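Local coordinates for protein afamin (Homo sapiens, PDB 5OKL) that carries hydrophobic molecules in body fluids, binding vitamin E and keeping lipidated Wnt proteins soluble and active, at residues A[37-42]-A[138-143]; A[155-160]-A[190-195]; A[418-423]-A[495-500]; A[506-511]-A[531-536]. One frame throughout, in Å; residues are numbered along the deposited sequence.

Contact 1: residues A[37-42]-A[138-143]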
# COMPACT_ATOMS: atom_id res chain seq x y z
N ALA A 37 -17.48 13.54 7.81
CA ALA A 37 -17.56 14.80 8.55
C ALA A 37 -17.16 16.02 7.73
O ALA A 37 -16.25 15.95 6.91
CB ALA A 37 -16.72 14.73 9.82
N THR A 38 -17.84 17.14 7.97
CA THR A 38 -17.64 18.36 7.18
C THR A 38 -16.48 19.16 7.74
O THR A 38 -16.07 18.91 8.86
CB THR A 38 -18.89 19.25 7.26
OG1 THR A 38 -19.18 19.53 8.63
CG2 THR A 38 -20.08 18.55 6.60
N PHE A 39 -16.00 20.13 6.98
CA PHE A 39 -14.93 21.01 7.47
C PHE A 39 -15.36 21.82 8.70
O PHE A 39 -14.54 22.02 9.62
CB PHE A 39 -14.41 21.94 6.38
CG PHE A 39 -13.19 22.73 6.80
CD1 PHE A 39 -11.96 22.10 6.96
CD2 PHE A 39 -13.28 24.10 7.06
CE1 PHE A 39 -10.83 22.82 7.35
CE2 PHE A 39 -12.16 24.82 7.45
CZ PHE A 39 -10.93 24.18 7.59
N GLU A 40 -16.61 22.28 8.73
CA GLU A 40 -17.11 23.03 9.89
C GLU A 40 -17.01 22.20 11.18
O GLU A 40 -16.58 22.71 12.21
CB GLU A 40 -18.53 23.59 9.66
CG GLU A 40 -19.63 22.55 9.50
CD GLU A 40 -20.96 23.13 9.03
OE1 GLU A 40 -21.59 22.52 8.15
OE2 GLU A 40 -21.38 24.20 9.54
N GLU A 41 -17.35 20.92 11.09
CA GLU A 41 -17.22 19.99 12.23
C GLU A 41 -15.75 19.75 12.68
O GLU A 41 -15.47 19.62 13.88
CB GLU A 41 -17.93 18.67 11.92
CG GLU A 41 -19.45 18.82 11.79
CD GLU A 41 -20.15 17.64 11.13
OE1 GLU A 41 -19.53 16.94 10.29
OE2 GLU A 41 -21.36 17.46 11.39
N MET A 42 -14.82 19.72 11.71
CA MET A 42 -13.37 19.71 11.98
C MET A 42 -12.96 20.91 12.85
O MET A 42 -12.22 20.75 13.84
CB MET A 42 -12.56 19.76 10.67
CG MET A 42 -11.50 18.70 10.47
SD MET A 42 -12.00 16.97 10.36
CE MET A 42 -13.77 16.92 10.12
N LEU A 138 -3.78 25.15 4.04
CA LEU A 138 -3.24 23.89 4.59
C LEU A 138 -4.31 23.09 5.35
O LEU A 138 -4.44 21.88 5.13
CB LEU A 138 -2.00 24.14 5.47
CG LEU A 138 -0.67 23.86 4.71
CD1 LEU A 138 -0.50 24.63 3.40
CD2 LEU A 138 0.52 24.09 5.63
N ASN A 139 -5.07 23.76 6.22
CA ASN A 139 -6.23 23.14 6.88
C ASN A 139 -7.12 22.40 5.88
O ASN A 139 -7.47 21.24 6.10
CB ASN A 139 -7.07 24.18 7.64
CG ASN A 139 -6.56 24.43 9.05
OD1 ASN A 139 -7.33 24.82 9.93
ND2 ASN A 139 -5.26 24.21 9.28
N HIS A 140 -7.47 23.07 4.78
CA HIS A 140 -8.37 22.50 3.77
C HIS A 140 -7.73 21.36 2.99
O HIS A 140 -8.34 20.32 2.80
CB HIS A 140 -8.91 23.58 2.82
CG HIS A 140 -10.19 24.21 3.29
ND1 HIS A 140 -10.23 25.38 4.02
CD2 HIS A 140 -11.48 23.80 3.16
CE1 HIS A 140 -11.48 25.68 4.30
NE2 HIS A 140 -12.26 24.74 3.80
N PHE A 141 -6.50 21.55 2.53
CA PHE A 141 -5.73 20.49 1.88
C PHE A 141 -5.66 19.22 2.76
O PHE A 141 -5.99 18.12 2.30
CB PHE A 141 -4.34 21.00 1.53
CG PHE A 141 -3.45 19.96 0.91
CD1 PHE A 141 -3.63 19.57 -0.42
CD2 PHE A 141 -2.44 19.37 1.65
CE1 PHE A 141 -2.80 18.62 -0.99
CE2 PHE A 141 -1.61 18.40 1.09
CZ PHE A 141 -1.78 18.03 -0.24
N LEU A 142 -5.27 19.39 4.02
CA LEU A 142 -5.12 18.26 4.96
C LEU A 142 -6.41 17.52 5.21
O LEU A 142 -6.43 16.30 5.24
CB LEU A 142 -4.55 18.71 6.31
CG LEU A 142 -3.04 18.82 6.41
CD1 LEU A 142 -2.69 19.47 7.74
CD2 LEU A 142 -2.36 17.48 6.27
N TYR A 143 -7.49 18.28 5.40
CA TYR A 143 -8.84 17.73 5.53
C TYR A 143 -9.22 16.88 4.33
O TYR A 143 -9.67 15.75 4.48
CB TYR A 143 -9.85 18.88 5.73
CG TYR A 143 -11.30 18.52 5.51
CD1 TYR A 143 -11.98 17.74 6.42
CD2 TYR A 143 -11.98 18.98 4.37
CE1 TYR A 143 -13.31 17.40 6.21
CE2 TYR A 143 -13.32 18.65 4.16
CZ TYR A 143 -13.98 17.87 5.08
OH TYR A 143 -15.29 17.54 4.88

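Contact 2: residues A[155-160]-A[190-195]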
# COMPACT_ATOMS: atom_id res chain seq x y z
N PRO A 155 3.14 11.77 9.91
CA PRO A 155 4.40 12.35 9.44
C PRO A 155 4.49 12.49 7.91
O PRO A 155 4.98 13.50 7.40
CB PRO A 155 5.45 11.36 9.96
CG PRO A 155 4.83 10.73 11.16
CD PRO A 155 3.38 10.62 10.81
N THR A 156 3.99 11.47 7.20
CA THR A 156 3.91 11.50 5.76
C THR A 156 2.98 12.61 5.29
O THR A 156 3.33 13.37 4.40
CB THR A 156 3.45 10.15 5.19
OG1 THR A 156 4.40 9.15 5.54
CG2 THR A 156 3.33 10.20 3.69
N LEU A 157 1.81 12.69 5.91
CA LEU A 157 0.80 13.67 5.52
C LEU A 157 1.24 15.11 5.79
O LEU A 157 1.03 15.99 4.94
CB LEU A 157 -0.51 13.38 6.23
CG LEU A 157 -1.82 13.79 5.56
CD1 LEU A 157 -1.84 13.46 4.08
CD2 LEU A 157 -2.98 13.10 6.26
N LEU A 158 1.86 15.36 6.94
CA LEU A 158 2.35 16.71 7.27
C LEU A 158 3.49 17.15 6.34
O LEU A 158 3.60 18.32 5.99
CB LEU A 158 2.77 16.79 8.75
CG LEU A 158 1.61 16.70 9.75
CD1 LEU A 158 2.10 16.34 11.14
CD2 LEU A 158 0.82 18.00 9.79
N THR A 159 4.34 16.20 5.95
CA THR A 159 5.41 16.47 4.97
C THR A 159 4.85 16.70 3.56
O THR A 159 5.36 17.53 2.81
CB THR A 159 6.45 15.33 4.95
OG1 THR A 159 7.08 15.23 6.25
CG2 THR A 159 7.50 15.57 3.90
N VAL A 160 3.81 15.96 3.18
CA VAL A 160 3.11 16.19 1.91
C VAL A 160 2.56 17.63 1.84
O VAL A 160 2.71 18.31 0.81
CB VAL A 160 2.01 15.13 1.66
CG1 VAL A 160 1.05 15.54 0.55
CG2 VAL A 160 2.65 13.78 1.33
N GLN A 190 1.83 11.70 -6.14
CA GLN A 190 2.62 10.47 -6.35
C GLN A 190 3.44 10.12 -5.10
O GLN A 190 3.53 8.94 -4.75
CB GLN A 190 3.50 10.59 -7.58
CG GLN A 190 4.31 9.35 -7.93
CD GLN A 190 5.21 9.57 -9.15
OE1 GLN A 190 4.81 10.22 -10.14
NE2 GLN A 190 6.43 9.01 -9.11
N TYR A 191 4.02 11.13 -4.44
CA TYR A 191 4.73 10.94 -3.19
C TYR A 191 3.81 10.39 -2.07
O TYR A 191 4.21 9.52 -1.29
CB TYR A 191 5.41 12.26 -2.75
CG TYR A 191 6.29 12.12 -1.53
CD1 TYR A 191 5.75 12.08 -0.24
CD2 TYR A 191 7.68 12.04 -1.66
CE1 TYR A 191 6.56 11.96 0.88
CE2 TYR A 191 8.51 11.91 -0.55
CZ TYR A 191 7.94 11.87 0.72
OH TYR A 191 8.75 11.75 1.82
N LEU A 192 2.57 10.89 -2.02
CA LEU A 192 1.59 10.42 -1.03
C LEU A 192 1.20 8.96 -1.22
O LEU A 192 1.18 8.20 -0.26
CB LEU A 192 0.33 11.29 -1.08
CG LEU A 192 -0.88 10.93 -0.20
CD1 LEU A 192 -0.50 11.03 1.25
CD2 LEU A 192 -2.02 11.87 -0.54
N LYS A 193 0.87 8.59 -2.46
CA LYS A 193 0.35 7.25 -2.77
C LYS A 193 1.41 6.16 -2.65
O LYS A 193 1.08 5.04 -2.32
CB LYS A 193 -0.28 7.21 -4.17
CG LYS A 193 -1.50 8.09 -4.35
CD LYS A 193 -2.76 7.56 -3.67
CE LYS A 193 -3.97 8.39 -4.09
NZ LYS A 193 -5.17 8.21 -3.22
N ALA A 194 2.66 6.49 -2.93
CA ALA A 194 3.76 5.56 -2.75
C ALA A 194 3.93 5.18 -1.26
O ALA A 194 4.00 3.99 -0.90
CB ALA A 194 5.04 6.18 -3.29
N PHE A 195 3.97 6.21 -0.42
CA PHE A 195 4.07 6.01 1.03
C PHE A 195 2.86 5.27 1.62
O PHE A 195 3.02 4.27 2.33
CB PHE A 195 4.31 7.33 1.79
CG PHE A 195 5.77 7.69 1.88
CD1 PHE A 195 6.46 8.04 0.74
CD2 PHE A 195 6.46 7.59 3.10
CE1 PHE A 195 7.82 8.34 0.80
CE2 PHE A 195 7.82 7.88 3.16
CZ PHE A 195 8.50 8.25 2.01

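Contact 3: residues A[418-423]-A[495-500]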
# COMPACT_ATOMS: atom_id res chain seq x y z
N ALA A 418 -10.86 -12.53 -10.10
CA ALA A 418 -11.55 -11.77 -9.05
C ALA A 418 -12.74 -11.02 -9.63
O ALA A 418 -12.83 -9.81 -9.45
CB ALA A 418 -10.58 -10.79 -8.40
N PRO A 419 -13.64 -11.73 -10.34
CA PRO A 419 -14.72 -11.03 -11.03
C PRO A 419 -15.77 -10.40 -10.09
O PRO A 419 -16.56 -9.56 -10.53
CB PRO A 419 -15.35 -12.13 -11.90
CG PRO A 419 -15.06 -13.40 -11.17
CD PRO A 419 -13.70 -13.19 -10.57
N GLN A 420 -15.76 -10.77 -8.81
CA GLN A 420 -16.71 -10.20 -7.84
C GLN A 420 -16.34 -8.76 -7.48
O GLN A 420 -17.19 -8.01 -7.05
CB GLN A 420 -16.82 -11.06 -6.59
CG GLN A 420 -17.37 -12.46 -6.85
CD GLN A 420 -16.34 -13.43 -7.41
OE1 GLN A 420 -15.16 -13.08 -7.57
NE2 GLN A 420 -16.77 -14.67 -7.65
N LEU A 421 -15.09 -8.35 -7.71
CA LEU A 421 -14.73 -6.96 -7.46
C LEU A 421 -15.48 -6.00 -8.39
O LEU A 421 -15.88 -6.36 -9.51
CB LEU A 421 -13.25 -6.78 -7.64
CG LEU A 421 -12.39 -7.53 -6.62
CD1 LEU A 421 -10.93 -7.25 -6.92
CD2 LEU A 421 -12.77 -7.16 -5.19
N SER A 422 -15.66 -4.77 -7.92
CA SER A 422 -16.31 -3.75 -8.73
C SER A 422 -15.38 -3.44 -9.91
O SER A 422 -14.16 -3.64 -9.84
CB SER A 422 -16.58 -2.49 -7.94
OG SER A 422 -15.38 -1.74 -7.82
N THR A 423 -15.99 -2.98 -11.00
CA THR A 423 -15.24 -2.64 -12.18
C THR A 423 -14.25 -1.49 -11.91
O THR A 423 -13.10 -1.54 -12.39
CB THR A 423 -16.17 -2.34 -13.34
OG1 THR A 423 -16.84 -3.56 -13.72
CG2 THR A 423 -15.41 -1.84 -14.53
N ASP A 495 -11.96 -17.83 -11.98
CA ASP A 495 -12.94 -18.19 -10.96
C ASP A 495 -14.10 -18.88 -11.64
O ASP A 495 -14.97 -18.22 -12.20
CB ASP A 495 -13.43 -16.96 -10.16
CG ASP A 495 -14.54 -17.31 -9.12
OD1 ASP A 495 -14.72 -18.51 -8.79
OD2 ASP A 495 -15.26 -16.39 -8.65
N LYS A 496 -14.11 -20.21 -11.58
CA LYS A 496 -15.26 -21.01 -12.05
C LYS A 496 -16.53 -20.95 -11.17
O LYS A 496 -17.57 -21.44 -11.62
CB LYS A 496 -14.86 -22.47 -12.33
CG LYS A 496 -14.99 -22.85 -13.81
CD LYS A 496 -13.97 -22.13 -14.69
CE LYS A 496 -14.38 -22.09 -16.15
NZ LYS A 496 -13.83 -20.87 -16.83
N THR A 497 -16.49 -20.34 -9.98
CA THR A 497 -17.71 -20.14 -9.17
C THR A 497 -18.57 -18.93 -9.62
O THR A 497 -19.69 -18.75 -9.14
CB THR A 497 -17.40 -19.99 -7.64
OG1 THR A 497 -16.92 -18.67 -7.33
CG2 THR A 497 -16.38 -21.03 -7.17
N TYR A 498 -18.07 -18.11 -10.56
CA TYR A 498 -18.68 -16.81 -10.83
C TYR A 498 -20.03 -16.85 -11.53
O TYR A 498 -20.15 -17.37 -12.66
CB TYR A 498 -17.74 -15.98 -11.69
CG TYR A 498 -18.22 -14.58 -12.02
CD1 TYR A 498 -18.63 -13.69 -11.00
CD2 TYR A 498 -18.25 -14.14 -13.35
CE1 TYR A 498 -19.05 -12.40 -11.32
CE2 TYR A 498 -18.64 -12.86 -13.67
CZ TYR A 498 -19.04 -12.01 -12.67
OH TYR A 498 -19.42 -10.76 -13.03
N VAL A 499 -21.03 -16.27 -10.87
CA VAL A 499 -22.34 -16.01 -11.48
C VAL A 499 -22.46 -14.49 -11.68
O VAL A 499 -22.58 -13.75 -10.70
CB VAL A 499 -23.53 -16.58 -10.63
CG1 VAL A 499 -23.64 -15.98 -9.22
CG2 VAL A 499 -24.85 -16.44 -11.40
N PRO A 500 -22.37 -14.03 -12.93
CA PRO A 500 -22.41 -12.58 -13.16
C PRO A 500 -23.82 -11.98 -12.98
O PRO A 500 -24.81 -12.67 -13.21
CB PRO A 500 -21.95 -12.44 -14.61
CG PRO A 500 -22.22 -13.74 -15.24
CD PRO A 500 -22.16 -14.78 -14.18
O HOH W 1 -19.14 -8.78 -10.97

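Contact 4: residues A[506-511]-A[531-536]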
# COMPACT_ATOMS: atom_id res chain seq x y z
N ASP A 506 -26.13 -0.38 -22.38
CA ASP A 506 -25.46 0.91 -22.35
C ASP A 506 -24.01 0.86 -21.82
O ASP A 506 -23.22 1.74 -22.17
CB ASP A 506 -26.27 1.93 -21.55
CG ASP A 506 -26.01 3.35 -22.01
OD1 ASP A 506 -26.56 3.73 -23.07
OD2 ASP A 506 -25.24 4.07 -21.33
N LEU A 507 -23.65 -0.15 -21.02
CA LEU A 507 -22.22 -0.34 -20.64
C LEU A 507 -21.30 -0.56 -21.85
O LEU A 507 -20.11 -0.27 -21.77
CB LEU A 507 -22.05 -1.53 -19.68
CG LEU A 507 -22.52 -1.33 -18.25
CD1 LEU A 507 -22.31 -2.59 -17.44
CD2 LEU A 507 -21.79 -0.17 -17.61
N PHE A 508 -21.85 -1.08 -22.94
CA PHE A 508 -21.09 -1.49 -24.10
C PHE A 508 -21.34 -0.65 -25.36
O PHE A 508 -20.83 -0.97 -26.44
CB PHE A 508 -21.41 -2.95 -24.38
CG PHE A 508 -21.24 -3.82 -23.18
CD1 PHE A 508 -19.98 -4.19 -22.75
CD2 PHE A 508 -22.34 -4.25 -22.46
CE1 PHE A 508 -19.81 -5.00 -21.63
CE2 PHE A 508 -22.19 -5.06 -21.35
CZ PHE A 508 -20.92 -5.44 -20.93
N THR A 509 -22.08 0.44 -25.22
CA THR A 509 -22.39 1.31 -26.34
C THR A 509 -21.41 2.47 -26.29
O THR A 509 -21.04 2.93 -25.23
CB THR A 509 -23.83 1.85 -26.24
OG1 THR A 509 -23.99 2.53 -24.99
CG2 THR A 509 -24.83 0.72 -26.36
N PHE A 510 -21.01 2.93 -27.46
CA PHE A 510 -20.05 4.02 -27.58
C PHE A 510 -20.84 5.29 -27.92
O PHE A 510 -21.80 5.23 -28.70
CB PHE A 510 -18.99 3.64 -28.63
CG PHE A 510 -18.67 4.70 -29.63
CD1 PHE A 510 -19.59 5.06 -30.61
CD2 PHE A 510 -17.42 5.31 -29.64
CE1 PHE A 510 -19.29 6.03 -31.56
CE2 PHE A 510 -17.11 6.27 -30.59
CZ PHE A 510 -18.05 6.64 -31.55
N HIS A 511 -20.47 6.40 -27.30
CA HIS A 511 -21.09 7.70 -27.56
C HIS A 511 -20.10 8.59 -28.32
O HIS A 511 -18.89 8.36 -28.27
CB HIS A 511 -21.50 8.42 -26.27
CG HIS A 511 -22.10 7.53 -25.22
ND1 HIS A 511 -21.35 6.63 -24.49
CD2 HIS A 511 -23.37 7.42 -24.76
CE1 HIS A 511 -22.14 5.99 -23.65
NE2 HIS A 511 -23.37 6.45 -23.79
N VAL A 531 -13.22 -4.50 -18.75
CA VAL A 531 -13.50 -5.25 -17.53
C VAL A 531 -14.93 -5.76 -17.56
O VAL A 531 -15.16 -6.96 -17.32
CB VAL A 531 -13.23 -4.43 -16.24
CG1 VAL A 531 -13.73 -5.16 -15.00
CG2 VAL A 531 -11.75 -4.12 -16.10
N ASN A 532 -15.89 -4.88 -17.84
CA ASN A 532 -17.29 -5.29 -17.98
C ASN A 532 -17.49 -6.36 -19.06
O ASN A 532 -18.26 -7.29 -18.88
CB ASN A 532 -18.20 -4.07 -18.25
CG ASN A 532 -18.36 -3.17 -17.03
OD1 ASN A 532 -18.46 -3.64 -15.91
ND2 ASN A 532 -18.40 -1.86 -17.25
N LEU A 533 -16.74 -6.26 -20.15
CA LEU A 533 -16.82 -7.26 -21.21
C LEU A 533 -16.35 -8.62 -20.73
O LEU A 533 -16.96 -9.64 -21.06
CB LEU A 533 -16.00 -6.82 -22.43
CG LEU A 533 -16.04 -7.74 -23.66
CD1 LEU A 533 -17.45 -7.68 -24.24
CD2 LEU A 533 -14.98 -7.34 -24.67
N VAL A 534 -15.25 -8.64 -19.98
CA VAL A 534 -14.72 -9.89 -19.48
C VAL A 534 -15.69 -10.49 -18.48
O VAL A 534 -15.88 -11.70 -18.46
CB VAL A 534 -13.31 -9.69 -18.83
CG1 VAL A 534 -12.81 -10.99 -18.20
CG2 VAL A 534 -12.31 -9.18 -19.87
N LYS A 535 -16.34 -9.65 -17.66
CA LYS A 535 -17.39 -10.15 -16.76
C LYS A 535 -18.55 -10.78 -17.50
O LYS A 535 -18.94 -11.91 -17.19
CB LYS A 535 -17.89 -9.04 -15.84
CG LYS A 535 -16.91 -8.64 -14.74
CD LYS A 535 -17.45 -7.47 -13.95
CE LYS A 535 -16.64 -7.14 -12.73
NZ LYS A 535 -17.13 -5.90 -12.07
N LEU A 536 -19.08 -10.06 -18.49
CA LEU A 536 -20.15 -10.57 -19.33
C LEU A 536 -19.77 -11.87 -20.03
O LEU A 536 -20.54 -12.84 -20.03
CB LEU A 536 -20.54 -9.52 -20.36
CG LEU A 536 -21.62 -9.88 -21.39
CD1 LEU A 536 -23.00 -9.98 -20.72
CD2 LEU A 536 -21.66 -8.84 -22.49
O HOH W 2 -18.42 -0.13 -19.65

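Contact 1: residues A[37-42]-A[138-143]
An aromatic cluster of Phe39, His140 and Tyr143 joins the N-terminal end of helix 39-57 to helix 136-148 in the first albumin domain. His140 lies over one face of the Phe39 ring in a face-to-face stack, tilted by 26°, the centroids 3.8 Å apart, with His140 CE1 over Phe39 CE2. The other aromatic neighbour of Phe39 is met differently: the edge of Phe39, led by CD1, turns toward the face of Tyr143, and Phe39 CB sits over that same ring. With Tyr143 CG anti to the backbone N (chi1 164°), the ring reaches toward the turn before helix 39-57. There Tyr143 OH donates to Ala37 O at 2.8 Å, in the carbonyl plane and on a lone pair. Met42 adds a Met-aromatic contact, its SD at the edge of the Tyr143 ring, 5.2 Å from the centroid. The helix start is itself fixed by a capping box: Thr38 N donates to Glu41 OE1 at 2.9 Å, while Glu41 N returns a weak bond to Thr38 OG1. His140 ND1 is bonded to Ser136 O within its own helix. Helix 22-33 packs alongside, Phe30 against Met42 and Tyr24 against Leu142, and helix 154-169 receives Phe141 and Leu142.

Contact 2: residues A[155-160]-A[190-195]
Thr156 lays its methyl against the root of the Phe195 side chain, CG2 standing 3.6 Å from Phe195 CB, while its hydroxyl OG1 comes 3.6 Å from Phe195 CD2 in an oblique approach to the ring. Because CG2 is anti to the backbone N and OG1 beside it (chi1 -62°), both branches can reach the same phenylalanine. OG1 is not left to the ring alone: it is hydrogen-bonded to Gln199 and Gln291. An alanine here, lacking both the hydroxyl and the methyl, would probably leave Gln199 and Gln291 short of a partner and open a gap beside Phe195. One turn on, Val160 CG2 points between two partners, 3.9 Å from Tyr191 CD1 and 4.2 Å from Leu192 CB. Leu157 points its CB away, yet its CD1 swings back to meet Leu192 CD1 at 4.0 Å. On the other helix, Tyr191 carries Phe195 CE1 over one face of its ring. The two short helical segments run antiparallel, at 174°, with their axes 10.2 Å apart at closest approach, so residues meet in reverse order, Thr156 by Phe195 and Val160 by Leu192. With no direct hydrogen bond between the segments, the pairing of helix 154-169 with helix 186-209 rests here on apolar fit, while the Thr156 hydroxyl and Tyr191 OH get their bonds from Gln199, Gln291 and Asn295 around it.

Contact 3: residues A[418-423]-A[495-500]
Tyr498 lays its ring against Pro419, and from CB outward its atoms run along that proline. Tyr498 CB touches Pro419 CG at 3.8 Å and Tyr498 CG comes to 3.5 Å from the same atom. Next, the ring proper lies under Pro419 CB, which is centred over the face, 3.5 Å from the centroid and only 2° off the normal: a CH-pi contact. With CG anti to the backbone N (chi1 -178°), the ring can slip between Pro419 and the backbone N of Pro500 on its opposite face. At the tip, a water donates a hydrogen bond to Pro419 O and lies 2.9 Å from Tyr498 OH, to which it is also bonded. A leucine in its place, with no hydroxyl or flat face, would probably leave the water without its second protein partner and Pro419 CB without a ring to lie over. Beside this contact, Gln420 NE2 donates to Asp495 OD2, though the modelled length is too short to be trusted. The amide oxygen of Gln420 is held by Asn471. Asp495 OD1 takes two donors, Thr497 OG1 on its syn lone pair and Thr497 N from above the carboxylate plane. The second of these closes an Asx turn. Two type I turns, 418-421 and 495-498, are thus fastened side by side in the third albumin domain by a proline-tyrosine CH-pi contact, a shared water and the Gln420-Asp495 pair.

Contact 4: residues A[506-511]-A[531-536]
Leu507, in a short 3-10 segment after strand 503-504, meets Asn532 at about a right angle. Both its methyls bear on the amide, CD2 standing 3.8 Å from Asn532 ND2 and CD1 lying close to Asn532 CG. The backbone of Leu507 reaches the same amide through a water, which donates to Leu507 O at 2.7 Å and accepts from Asn532 ND2 at 3.0 Å. Phe508 comes next and drives its ring end-on at helix 520-536. CG lies anti to the carbonyl carbon (chi1 -52°), a setting that sends CE1 toward the helix backbone, where Asn532 C and, 3.6 Å from CE1, Leu533 N are met at the ring edge and in its plane. Phe508 CE1 also lies 3.9 Å from Asn532 CB. Next to CE1, Phe508 CZ touches Leu536 CD2 at 3.8 Å; this methyl sits off-centre with respect to the ring, 30° from the normal. Over one face of the ring lies Leu507 CB, from the preceding residue. Farther along, Thr509 turns back on its own segment and donates from OG1 to Asp506 O. Phe503 and Ile576 also pack on Phe508. No direct hydrogen bond links the two segments. Carbon contacts seat the phenylalanine against one side of the helix, and the buried Asn532 amide has both ends provided for, ND2 by the water bound to Leu507 O and OD1 by Thr423, so it can sit among carbon groups.

In the fold
Contacts 1 and 2 are neighbours in series, their centres 18 Å apart: helices 136-148 and 154-169 follow each other in the chain and pack directly, Leu142 CD2 lying 3.8 Å from Leu157 CG. Contact 2 then leads on to the second domain; Phe195 falls within residues 194-298, the region that forms the hydrophobic ligand pocket. Contacts 3 and 4 form another pair, within the third domain, with centres 15 Å apart. Helix 520-536 links them: Thr423 OG1 lies 2.9 Å from Lys535 NZ, a probable hydrogen bond, and Lys535 packs against both Pro419 O and Tyr498. The two pairs do not touch; contacts 2 and 3 come no nearer than about 15 Å between nearest atoms.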